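Local structure of protein GH61E (Thielavia terrestris, 3EJA) at residues A[142-147]-A[186-191]; A[182-187]-A[197-202]; A[137-142]-A[150-155]; A[70-75]-A[111-116]. The protein is probably a lytic polysaccharide monooxygenase that uses an active-site copper to cleave crystalline and amorphous polysaccharides by oxidation, here crystallised with magnesium at the metal site. All coordinates share one frame; numbering follows the deposited sequence.

Contact 3 is the beta hairpin carrying Tyr153, whose side chain lies about 3 Å from the magnesium ion, and His142 and Gln151, which probably bind dioxygen; the His142 side chain is about 5 Å from the metal. Strand 72-78 of contact 4 neighbours strand 130-140 in the same sheet, with Ile139 N 3.0 Å from Pro71 O. Contact 1 shares His142 with contact 3 and ties the loop after strand 130-140 to the long C-terminal loop; one sulfate touches both contacts. Contact 2 folds that C-terminal loop on itself and shares Ile186 and Leu187 with contact 1. Its Tyr198 packs on Ile188, CD1 to CD1 at 3.6 Å, and its Asn200 reaches Gln73 of contact 4.

Contact 1: residues A[142-147]-A[186-191]; sequences HVAQSV and ILINIY. With SO4 (sulfate ion), chain I.
Tyr191 turns one edge of its ring to His142, with CE2 3.4 Å from the backbone O of His142 and the carbonyl oxygen in the ring plane. Its hydroxyl lies as close to His142 CB, while CG1 of the preceding Ile190 rests over the middle of one ring face; the polarised C-H edge suits the carbonyl oxygen, and the face suits the aliphatic chain. The imidazole itself leads away from Tyr191: chi1 of 54° sets CG between backbone N and carbonyl carbon, and NE2 donates to O3 of a sulfate ion, probably from the crystallisation liquor, at 2.8 Å. At the middle, small Ala144 points its methyl into the other loop, where it meets Ile186 O and, more loosely, Ile188 CG2. This close approach brings Ile188 N to Ala144 O, a 3.1 Å bond that is nearly straight at hydrogen but reaches the oxygen from above the carbonyl plane. Leu187 has CG anti to its N (chi1 177°), which places CD1 3.4 Å from Ser146 C, while CD2 meets Val147 CG2, the two side chains crossing at an angle. A water lies between Ser146 O and Ile186 O, within hydrogen-bonding distance of each. Asn189 makes an Asx turn, its OD1 accepting from Tyr191 N. The two loops pack together beyond the end of the 130-140/151-162 hairpin: 142-147 links its strands, Ile186 leans on Phe152, and the His142 ring stacks on His68.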
# COMPACT_ATOMS: atom_id res chain seq x y z
N HIS A 142 6.67 -8.05 -13.64
CA HIS A 142 7.47 -8.99 -14.44
C HIS A 142 6.68 -9.78 -15.49
O HIS A 142 7.25 -10.26 -16.48
CB HIS A 142 8.26 -9.95 -13.53
CG HIS A 142 7.40 -10.67 -12.54
ND1 HIS A 142 6.75 -10.04 -11.50
CD2 HIS A 142 7.07 -11.99 -12.43
CE1 HIS A 142 6.06 -10.92 -10.81
NE2 HIS A 142 6.24 -12.11 -11.35
N VAL A 143 5.37 -9.94 -15.28
CA VAL A 143 4.49 -10.52 -16.30
C VAL A 143 3.25 -9.63 -16.57
O VAL A 143 2.17 -10.14 -16.88
CB VAL A 143 4.08 -11.99 -15.96
CG1 VAL A 143 5.30 -12.94 -16.03
CG2 VAL A 143 3.38 -12.09 -14.59
N ALA A 144 3.44 -8.32 -16.46
CA ALA A 144 2.31 -7.37 -16.52
C ALA A 144 1.98 -6.87 -17.93
O ALA A 144 1.13 -5.99 -18.09
CB ALA A 144 2.56 -6.19 -15.58
N GLN A 145 2.61 -7.45 -18.95
CA GLN A 145 2.36 -7.01 -20.34
C GLN A 145 0.98 -7.43 -20.86
O GLN A 145 0.52 -6.95 -21.90
CB GLN A 145 3.47 -7.49 -21.29
CG GLN A 145 3.39 -8.97 -21.70
CD GLN A 145 3.62 -9.95 -20.56
OE1 GLN A 145 4.42 -9.69 -19.64
NE2 GLN A 145 2.95 -11.09 -20.62
N SER A 146 0.31 -8.33 -20.13
CA SER A 146 -1.03 -8.77 -20.49
C SER A 146 -2.03 -8.31 -19.43
O SER A 146 -1.66 -8.11 -18.27
CB SER A 146 -1.07 -10.30 -20.64
OG SER A 146 -0.72 -10.93 -19.42
N VAL A 147 -3.29 -8.15 -19.83
CA VAL A 147 -4.36 -7.72 -18.93
C VAL A 147 -4.48 -8.69 -17.75
O VAL A 147 -4.52 -9.90 -17.93
CB VAL A 147 -5.72 -7.59 -19.69
CG1 VAL A 147 -6.86 -7.25 -18.74
CG2 VAL A 147 -5.61 -6.53 -20.79
N ILE A 186 0.14 -0.33 -14.81
CA ILE A 186 -0.35 -1.65 -14.41
C ILE A 186 -0.27 -2.63 -15.58
O ILE A 186 0.19 -3.76 -15.42
CB ILE A 186 -1.80 -1.58 -13.84
CG1 ILE A 186 -1.81 -0.80 -12.51
CG2 ILE A 186 -2.41 -2.99 -13.68
CD1 ILE A 186 -3.19 -0.61 -11.90
N LEU A 187 -0.74 -2.19 -16.75
CA LEU A 187 -0.63 -2.95 -17.99
C LEU A 187 0.53 -2.35 -18.78
O LEU A 187 0.41 -1.29 -19.38
CB LEU A 187 -1.94 -2.87 -18.79
CG LEU A 187 -2.02 -3.54 -20.17
CD1 LEU A 187 -1.70 -5.01 -20.08
CD2 LEU A 187 -3.40 -3.36 -20.77
N ILE A 188 1.66 -3.06 -18.77
CA ILE A 188 2.95 -2.48 -19.15
C ILE A 188 3.97 -3.58 -19.43
O ILE A 188 4.02 -4.59 -18.72
CB ILE A 188 3.50 -1.51 -18.03
CG1 ILE A 188 4.80 -0.82 -18.48
CG2 ILE A 188 3.66 -2.24 -16.67
CD1 ILE A 188 5.34 0.23 -17.47
N ASN A 189 4.75 -3.38 -20.49
CA ASN A 189 5.93 -4.20 -20.75
C ASN A 189 7.18 -3.45 -20.29
O ASN A 189 7.61 -2.47 -20.92
CB ASN A 189 6.01 -4.57 -22.24
CG ASN A 189 7.03 -5.65 -22.51
OD1 ASN A 189 8.09 -5.69 -21.90
ND2 ASN A 189 6.72 -6.55 -23.43
N ILE A 190 7.77 -3.91 -19.19
CA ILE A 190 8.94 -3.24 -18.60
C ILE A 190 10.25 -3.61 -19.32
O ILE A 190 11.29 -2.99 -19.08
CB ILE A 190 9.07 -3.52 -17.07
CG1 ILE A 190 9.27 -5.02 -16.80
CG2 ILE A 190 7.84 -2.95 -16.33
CD1 ILE A 190 9.73 -5.37 -15.36
N TYR A 191 10.19 -4.60 -20.21
CA TYR A 191 11.38 -5.19 -20.84
C TYR A 191 11.65 -4.68 -22.25
O TYR A 191 12.81 -4.57 -22.67
CB TYR A 191 11.25 -6.73 -20.89
CG TYR A 191 11.11 -7.35 -19.52
CD1 TYR A 191 12.17 -7.33 -18.61
CD2 TYR A 191 9.89 -7.94 -19.12
CE1 TYR A 191 12.04 -7.89 -17.33
CE2 TYR A 191 9.75 -8.50 -17.85
CZ TYR A 191 10.83 -8.47 -16.96
OH TYR A 191 10.70 -9.01 -15.71
S SO4 I . 5.24 -15.74 -11.47
O1 SO4 I . 4.04 -15.14 -12.05
O2 SO4 I . 6.12 -16.18 -12.55
O3 SO4 I . 5.92 -14.76 -10.63
O4 SO4 I . 4.87 -16.89 -10.66
O HOH W 1 -1.23 -5.97 -16.06

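Contact 2: residues A[182-187]-A[197-202]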
# COMPACT_ATOMS: atom_id res chain seq x y z
N THR A 182 -6.19 -1.40 -17.32
CA THR A 182 -5.46 -0.85 -18.47
C THR A 182 -4.62 0.39 -18.11
O THR A 182 -4.03 1.02 -18.99
CB THR A 182 -6.39 -0.52 -19.68
OG1 THR A 182 -7.40 0.41 -19.27
CG2 THR A 182 -7.04 -1.79 -20.23
N ASP A 183 -4.56 0.73 -16.82
CA ASP A 183 -3.71 1.83 -16.36
C ASP A 183 -2.27 1.62 -16.87
O ASP A 183 -1.77 0.49 -16.88
CB ASP A 183 -3.72 1.94 -14.82
CG ASP A 183 -5.03 2.53 -14.28
OD1 ASP A 183 -5.87 3.03 -15.07
OD2 ASP A 183 -5.21 2.48 -13.04
N PRO A 184 -1.63 2.70 -17.33
CA PRO A 184 -0.30 2.62 -17.96
C PRO A 184 0.80 2.09 -17.06
O PRO A 184 1.83 1.61 -17.56
CB PRO A 184 -0.00 4.07 -18.37
CG PRO A 184 -0.88 4.89 -17.50
CD PRO A 184 -2.13 4.09 -17.30
N GLY A 185 0.61 2.20 -15.74
CA GLY A 185 1.56 1.64 -14.77
C GLY A 185 1.24 0.23 -14.30
O GLY A 185 1.98 -0.35 -13.49
N ILE A 186 0.14 -0.33 -14.81
CA ILE A 186 -0.35 -1.65 -14.41
C ILE A 186 -0.27 -2.63 -15.58
O ILE A 186 0.19 -3.76 -15.42
CB ILE A 186 -1.80 -1.58 -13.84
CG1 ILE A 186 -1.81 -0.80 -12.51
CG2 ILE A 186 -2.41 -2.99 -13.68
CD1 ILE A 186 -3.19 -0.61 -11.90
N LEU A 187 -0.74 -2.19 -16.75
CA LEU A 187 -0.63 -2.95 -17.99
C LEU A 187 0.53 -2.35 -18.78
O LEU A 187 0.41 -1.29 -19.38
CB LEU A 187 -1.94 -2.87 -18.79
CG LEU A 187 -2.02 -3.54 -20.17
CD1 LEU A 187 -1.70 -5.01 -20.08
CD2 LEU A 187 -3.40 -3.36 -20.77
N SER A 197 9.72 6.53 -19.15
CA SER A 197 8.93 7.15 -18.09
C SER A 197 8.06 6.06 -17.47
O SER A 197 7.87 5.00 -18.07
CB SER A 197 8.08 8.30 -18.62
OG SER A 197 7.15 7.85 -19.59
N TYR A 198 7.56 6.32 -16.27
CA TYR A 198 6.70 5.36 -15.59
C TYR A 198 5.64 6.11 -14.81
O TYR A 198 5.94 6.97 -13.99
CB TYR A 198 7.48 4.39 -14.69
CG TYR A 198 6.53 3.46 -13.97
CD1 TYR A 198 5.97 2.37 -14.63
CD2 TYR A 198 6.14 3.72 -12.65
CE1 TYR A 198 5.06 1.53 -13.98
CE2 TYR A 198 5.23 2.89 -11.99
CZ TYR A 198 4.69 1.80 -12.67
OH TYR A 198 3.77 0.98 -12.05
N GLN A 199 4.39 5.77 -15.08
CA GLN A 199 3.27 6.45 -14.47
C GLN A 199 2.69 5.59 -13.35
O GLN A 199 1.98 4.63 -13.62
CB GLN A 199 2.23 6.69 -15.56
CG GLN A 199 0.83 6.77 -15.06
CD GLN A 199 0.36 8.17 -15.00
OE1 GLN A 199 -0.68 8.50 -15.58
NE2 GLN A 199 1.11 9.03 -14.30
N ASN A 200 2.98 5.94 -12.09
CA ASN A 200 2.44 5.22 -10.94
C ASN A 200 0.91 5.24 -10.96
O ASN A 200 0.32 6.28 -11.25
CB ASN A 200 2.91 5.81 -9.60
CG ASN A 200 4.42 5.70 -9.40
OD1 ASN A 200 5.20 6.41 -10.05
ND2 ASN A 200 4.84 4.85 -8.47
N PRO A 201 0.27 4.09 -10.69
CA PRO A 201 -1.19 4.10 -10.67
C PRO A 201 -1.72 4.82 -9.44
O PRO A 201 -1.02 4.91 -8.42
CB PRO A 201 -1.56 2.61 -10.64
CG PRO A 201 -0.38 1.92 -10.10
CD PRO A 201 0.83 2.75 -10.45
N GLY A 202 -2.94 5.31 -9.55
CA GLY A 202 -3.60 5.97 -8.43
C GLY A 202 -3.40 7.48 -8.40
O GLY A 202 -2.81 8.07 -9.32
O HOH W 2 -4.70 4.60 -11.65
O HOH W 3 3.78 3.88 -17.21
O HOH W 4 -0.66 3.94 -13.89
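Tyr198 lays the CE1 side of its ring against Gly185, 3.6 Å from CA, and its hydroxyl donates to Gly185 O at 2.7 Å. That oxygen lies near the ring plane, and the donor sits in the carbonyl plane on a lone pair. With CG anti to the backbone N (chi1 177°), the ring is carried across to the 182-187 turn. Glycine suits the spot because the direction a side chain would take runs at Gln199 O, only 3.2 Å from the bare CA. On one flank, Pro184 CG meets the aliphatic CG of Gln199 at 3.5 Å, the two side chains crossing at a slant. On another, the long arm of Ile186 ends with CD1 3.8 Å from Pro201 CB, one apolar branch against a rigid ring. Asp183 O accepts from both Ile186 N and Leu187 N, which holds the turn closed, while Asp183 OD2 accepts hydrogen bonds from Ser180 N and from a water that itself accepts from Gly202 N. A second water joins Gly185 N to Gln199 O. Direct polar contact between these two irregular segments therefore rests on one short tyrosine bond, and waters bridge a few further polar groups where strand pairing is absent.

Contact 3: residues A[137-142]-A[150-155]; sequences EQIGLH and AQFYIS. With SO4 (sulfate ion), chain I.
Ile139 fits against Phe152 as a ridge against a flat wall. Its CG2 lies over one face of the ring, 4.1 Å from the centroid and 18° off the normal, while CD1 reaches the CE2 rim at 3.6 Å. The CG2 branch also touches the methyl of Ala150, which in turn meets Leu141 CD2 more loosely. Beyond the isoleucine, Glu137 lies alongside Phe152 and brings OE1 to the ring's edge; this carboxylate oxygen is held by a salt bridge to Arg135. On the other sheet face Gly140 has no side chain, and the His142 imidazole can lie close over that part of the strand. Into the same neighbourhood comes Gln151, its chain extended beyond CG (chi2 176°), with OE1 3.1 Å from His142 CE1 and the amide perpendicular to the imidazole. Tyr153 OH donates to that OE1 at 2.7 Å, which helps fix the amide's rotation, and Gln151 NE2 then donates to sulfate O1 at 2.6 Å. Paired backbone bonds, Gln138 with Tyr153 and Gly140 with Gln151, keep the register. This antiparallel hairpin belongs to the beta sandwich of AA9 enzymes: Tyr153 completes the magnesium site with His1 and His68, probably the native copper site, and His142 and Gln151 probably bind dioxygen beside it.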
# COMPACT_ATOMS: atom_id res chain seq x y z
N GLU A 137 1.53 -1.66 -0.41
CA GLU A 137 1.38 -2.24 -1.72
C GLU A 137 2.72 -2.34 -2.44
O GLU A 137 3.51 -1.39 -2.41
CB GLU A 137 0.42 -1.37 -2.53
CG GLU A 137 0.36 -1.64 -4.01
CD GLU A 137 -0.50 -0.61 -4.70
OE1 GLU A 137 -1.69 -0.89 -4.87
OE2 GLU A 137 -0.00 0.48 -5.02
N GLN A 138 2.98 -3.48 -3.08
CA GLN A 138 4.00 -3.55 -4.13
C GLN A 138 3.37 -4.21 -5.34
O GLN A 138 2.62 -5.17 -5.21
CB GLN A 138 5.26 -4.30 -3.68
CG GLN A 138 6.51 -3.99 -4.54
CD GLN A 138 6.77 -5.00 -5.65
OE1 GLN A 138 6.23 -6.11 -5.64
NE2 GLN A 138 7.64 -4.62 -6.60
N ILE A 139 3.66 -3.66 -6.52
CA ILE A 139 3.08 -4.16 -7.76
C ILE A 139 4.17 -4.82 -8.61
O ILE A 139 4.99 -4.13 -9.22
CB ILE A 139 2.38 -3.02 -8.57
CG1 ILE A 139 1.51 -2.16 -7.65
CG2 ILE A 139 1.57 -3.61 -9.73
CD1 ILE A 139 0.92 -0.90 -8.31
N GLY A 140 4.17 -6.15 -8.63
CA GLY A 140 5.11 -6.92 -9.46
C GLY A 140 4.71 -6.82 -10.92
O GLY A 140 3.58 -7.18 -11.29
N LEU A 141 5.63 -6.31 -11.73
CA LEU A 141 5.36 -6.04 -13.16
C LEU A 141 6.07 -6.98 -14.16
O LEU A 141 6.05 -6.74 -15.38
CB LEU A 141 5.71 -4.57 -13.48
CG LEU A 141 4.95 -3.48 -12.71
CD1 LEU A 141 5.50 -2.09 -13.09
CD2 LEU A 141 3.44 -3.55 -12.99
N HIS A 142 6.67 -8.05 -13.64
CA HIS A 142 7.47 -8.99 -14.44
C HIS A 142 6.68 -9.78 -15.49
O HIS A 142 7.25 -10.26 -16.48
CB HIS A 142 8.26 -9.95 -13.53
CG HIS A 142 7.40 -10.67 -12.54
ND1 HIS A 142 6.75 -10.04 -11.50
CD2 HIS A 142 7.07 -11.99 -12.43
CE1 HIS A 142 6.06 -10.92 -10.81
NE2 HIS A 142 6.24 -12.11 -11.35
N ALA A 150 -0.38 -7.96 -13.81
CA ALA A 150 0.26 -7.33 -12.64
C ALA A 150 -0.05 -8.11 -11.35
O ALA A 150 -1.15 -8.63 -11.17
CB ALA A 150 -0.19 -5.88 -12.50
N GLN A 151 0.94 -8.20 -10.45
CA GLN A 151 0.77 -8.94 -9.19
C GLN A 151 0.85 -7.98 -7.99
O GLN A 151 1.90 -7.39 -7.74
CB GLN A 151 1.81 -10.06 -9.07
CG GLN A 151 1.67 -11.13 -10.15
CD GLN A 151 2.77 -12.18 -10.10
OE1 GLN A 151 3.65 -12.16 -9.24
NE2 GLN A 151 2.70 -13.13 -11.03
N PHE A 152 -0.27 -7.83 -7.28
CA PHE A 152 -0.33 -6.93 -6.12
C PHE A 152 -0.06 -7.66 -4.81
O PHE A 152 -0.76 -8.62 -4.47
CB PHE A 152 -1.69 -6.21 -6.06
CG PHE A 152 -1.93 -5.29 -7.23
CD1 PHE A 152 -2.35 -5.79 -8.46
CD2 PHE A 152 -1.74 -3.91 -7.10
CE1 PHE A 152 -2.56 -4.95 -9.55
CE2 PHE A 152 -1.95 -3.05 -8.18
CZ PHE A 152 -2.36 -3.57 -9.42
N TYR A 153 0.96 -7.19 -4.09
CA TYR A 153 1.31 -7.70 -2.77
C TYR A 153 0.94 -6.63 -1.77
O TYR A 153 1.50 -5.53 -1.80
CB TYR A 153 2.81 -8.08 -2.72
CG TYR A 153 3.15 -9.14 -3.73
CD1 TYR A 153 2.99 -10.49 -3.42
CD2 TYR A 153 3.60 -8.80 -5.02
CE1 TYR A 153 3.28 -11.48 -4.35
CE2 TYR A 153 3.89 -9.79 -5.96
CZ TYR A 153 3.72 -11.13 -5.61
OH TYR A 153 4.01 -12.12 -6.52
N ILE A 154 -0.03 -6.95 -0.90
CA ILE A 154 -0.76 -5.95 -0.10
C ILE A 154 -0.97 -6.40 1.35
O ILE A 154 -1.14 -7.58 1.61
CB ILE A 154 -2.19 -5.69 -0.73
CG1 ILE A 154 -2.08 -5.00 -2.11
CG2 ILE A 154 -3.11 -4.86 0.20
CD1 ILE A 154 -3.30 -5.25 -3.01
N SER A 155 -0.99 -5.44 2.27
CA SER A 155 -1.62 -5.63 3.59
C SER A 155 -2.04 -4.27 4.18
O SER A 155 -1.68 -3.22 3.63
CB SER A 155 -0.70 -6.38 4.56
OG SER A 155 0.28 -5.53 5.08
S SO4 I . 5.24 -15.74 -11.47
O1 SO4 I . 4.04 -15.14 -12.05
O2 SO4 I . 6.12 -16.18 -12.55
O3 SO4 I . 5.92 -14.76 -10.63
O4 SO4 I . 4.87 -16.89 -10.66

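Contact 4: residues A[70-75]-A[111-116]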
# COMPACT_ATOMS: atom_id res chain seq x y z
N GLY A 70 8.97 -3.45 -9.77
CA GLY A 70 7.72 -2.69 -9.71
C GLY A 70 7.70 -1.74 -8.53
O GLY A 70 8.56 -1.84 -7.64
N PRO A 71 6.72 -0.81 -8.51
CA PRO A 71 6.65 0.23 -7.49
C PRO A 71 6.10 -0.24 -6.14
O PRO A 71 5.27 -1.16 -6.08
CB PRO A 71 5.67 1.24 -8.10
CG PRO A 71 4.74 0.39 -8.91
CD PRO A 71 5.61 -0.70 -9.48
N VAL A 72 6.57 0.42 -5.08
CA VAL A 72 5.99 0.33 -3.74
C VAL A 72 5.22 1.62 -3.49
O VAL A 72 5.72 2.73 -3.75
CB VAL A 72 7.10 0.15 -2.65
CG1 VAL A 72 6.54 0.36 -1.24
CG2 VAL A 72 7.74 -1.23 -2.77
N GLN A 73 3.99 1.49 -3.00
CA GLN A 73 3.16 2.64 -2.65
C GLN A 73 2.49 2.41 -1.30
O GLN A 73 2.19 1.26 -0.95
CB GLN A 73 2.12 2.89 -3.75
CG GLN A 73 2.72 2.89 -5.18
CD GLN A 73 1.80 3.47 -6.23
OE1 GLN A 73 2.18 4.38 -6.96
NE2 GLN A 73 0.57 2.95 -6.32
N PHE A 74 2.27 3.49 -0.55
CA PHE A 74 1.53 3.41 0.72
C PHE A 74 0.37 4.40 0.70
O PHE A 74 0.51 5.52 0.23
CB PHE A 74 2.45 3.67 1.93
CG PHE A 74 3.51 2.62 2.12
CD1 PHE A 74 3.22 1.43 2.78
CD2 PHE A 74 4.79 2.80 1.59
CE1 PHE A 74 4.19 0.44 2.95
CE2 PHE A 74 5.76 1.81 1.73
CZ PHE A 74 5.47 0.63 2.41
N TYR A 75 -0.78 3.96 1.22
CA TYR A 75 -1.95 4.81 1.36
C TYR A 75 -2.44 4.78 2.81
O TYR A 75 -2.13 3.86 3.56
CB TYR A 75 -3.10 4.32 0.48
CG TYR A 75 -2.92 4.39 -1.03
CD1 TYR A 75 -2.04 3.52 -1.70
CD2 TYR A 75 -3.67 5.28 -1.79
CE1 TYR A 75 -1.91 3.55 -3.11
CE2 TYR A 75 -3.55 5.33 -3.18
CZ TYR A 75 -2.68 4.47 -3.83
OH TYR A 75 -2.60 4.54 -5.21
N TRP A 111 14.69 -0.57 -9.76
CA TRP A 111 13.63 -0.22 -8.81
C TRP A 111 14.23 -0.03 -7.41
O TRP A 111 15.06 -0.83 -6.98
CB TRP A 111 12.53 -1.29 -8.81
CG TRP A 111 11.84 -1.40 -10.15
CD1 TRP A 111 12.21 -2.20 -11.21
CD2 TRP A 111 10.69 -0.67 -10.59
NE1 TRP A 111 11.34 -2.01 -12.27
CE2 TRP A 111 10.40 -1.08 -11.92
CE3 TRP A 111 9.85 0.29 -9.98
CZ2 TRP A 111 9.31 -0.56 -12.64
CZ3 TRP A 111 8.77 0.81 -10.72
CH2 TRP A 111 8.52 0.38 -12.03
N PRO A 112 13.84 1.06 -6.71
CA PRO A 112 14.43 1.36 -5.41
C PRO A 112 13.91 0.50 -4.26
O PRO A 112 14.22 0.79 -3.09
CB PRO A 112 14.08 2.83 -5.20
CG PRO A 112 12.79 3.00 -5.92
CD PRO A 112 12.85 2.08 -7.11
N SER A 113 13.14 -0.54 -4.58
CA SER A 113 12.64 -1.50 -3.59
C SER A 113 13.35 -2.87 -3.58
O SER A 113 13.33 -3.56 -2.56
CB SER A 113 11.15 -1.72 -3.78
OG SER A 113 10.90 -2.39 -5.00
N THR A 114 13.94 -3.25 -4.72
CA THR A 114 14.45 -4.61 -4.96
C THR A 114 15.47 -5.05 -3.90
O THR A 114 16.46 -4.35 -3.65
CB THR A 114 15.06 -4.76 -6.39
OG1 THR A 114 14.15 -4.21 -7.35
CG2 THR A 114 15.33 -6.22 -6.73
N GLY A 115 15.21 -6.20 -3.28
CA GLY A 115 16.10 -6.76 -2.27
C GLY A 115 15.91 -6.23 -0.86
O GLY A 115 16.59 -6.66 0.08
N LYS A 116 14.98 -5.28 -0.69
CA LYS A 116 14.72 -4.69 0.62
C LYS A 116 13.57 -5.38 1.37
O LYS A 116 12.60 -5.82 0.77
CB LYS A 116 14.41 -3.19 0.52
CG LYS A 116 15.62 -2.25 0.41
CD LYS A 116 15.18 -0.84 -0.04
CE LYS A 116 14.24 -0.13 0.95
NZ LYS A 116 14.83 0.11 2.30
O HOH W 5 10.26 -0.13 -6.38
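Trp111 spreads its indole over the backbone of Gly70, whose CA stands 3.5 Å from the centre of the six-membered ring and only 7° off its normal. Packing is tightest here: Gly70 C comes to 3.3 Å from CE3, a flat-on approach suited to a residue without a side chain, and Gly70 also adopts backbone angles that few other residues tolerate. Chi1 of -63° sets Trp111 CG anti to its own carbonyl carbon, directing the ring at the other segment. Next to the glycine, Pro71 runs alongside the indole and rests CD 3.7 Å from CZ3. Gly70 and Pro71 lead into strand 72-78, part of the mixed sheet of the fibronectin type III-like sandwich, and Tyr198 meets the same indole edge-to-face. Away from the ring the contact thins to a single methyl, Val72 CG2, on Ser113 CB at 3.6 Å, and Phe119 packs nearby on both residues. Its looser side is a water-bridged step, 3.6 Å from Ser113 OG to Gly70 O: the water accepts a hydrogen bond from Ser113 OG at 2.7 Å and donates one to Gly70 O. Farther along, the type II turn from Ser113 to Lys116 swings Thr114 and Gly115 out to the exposed surface.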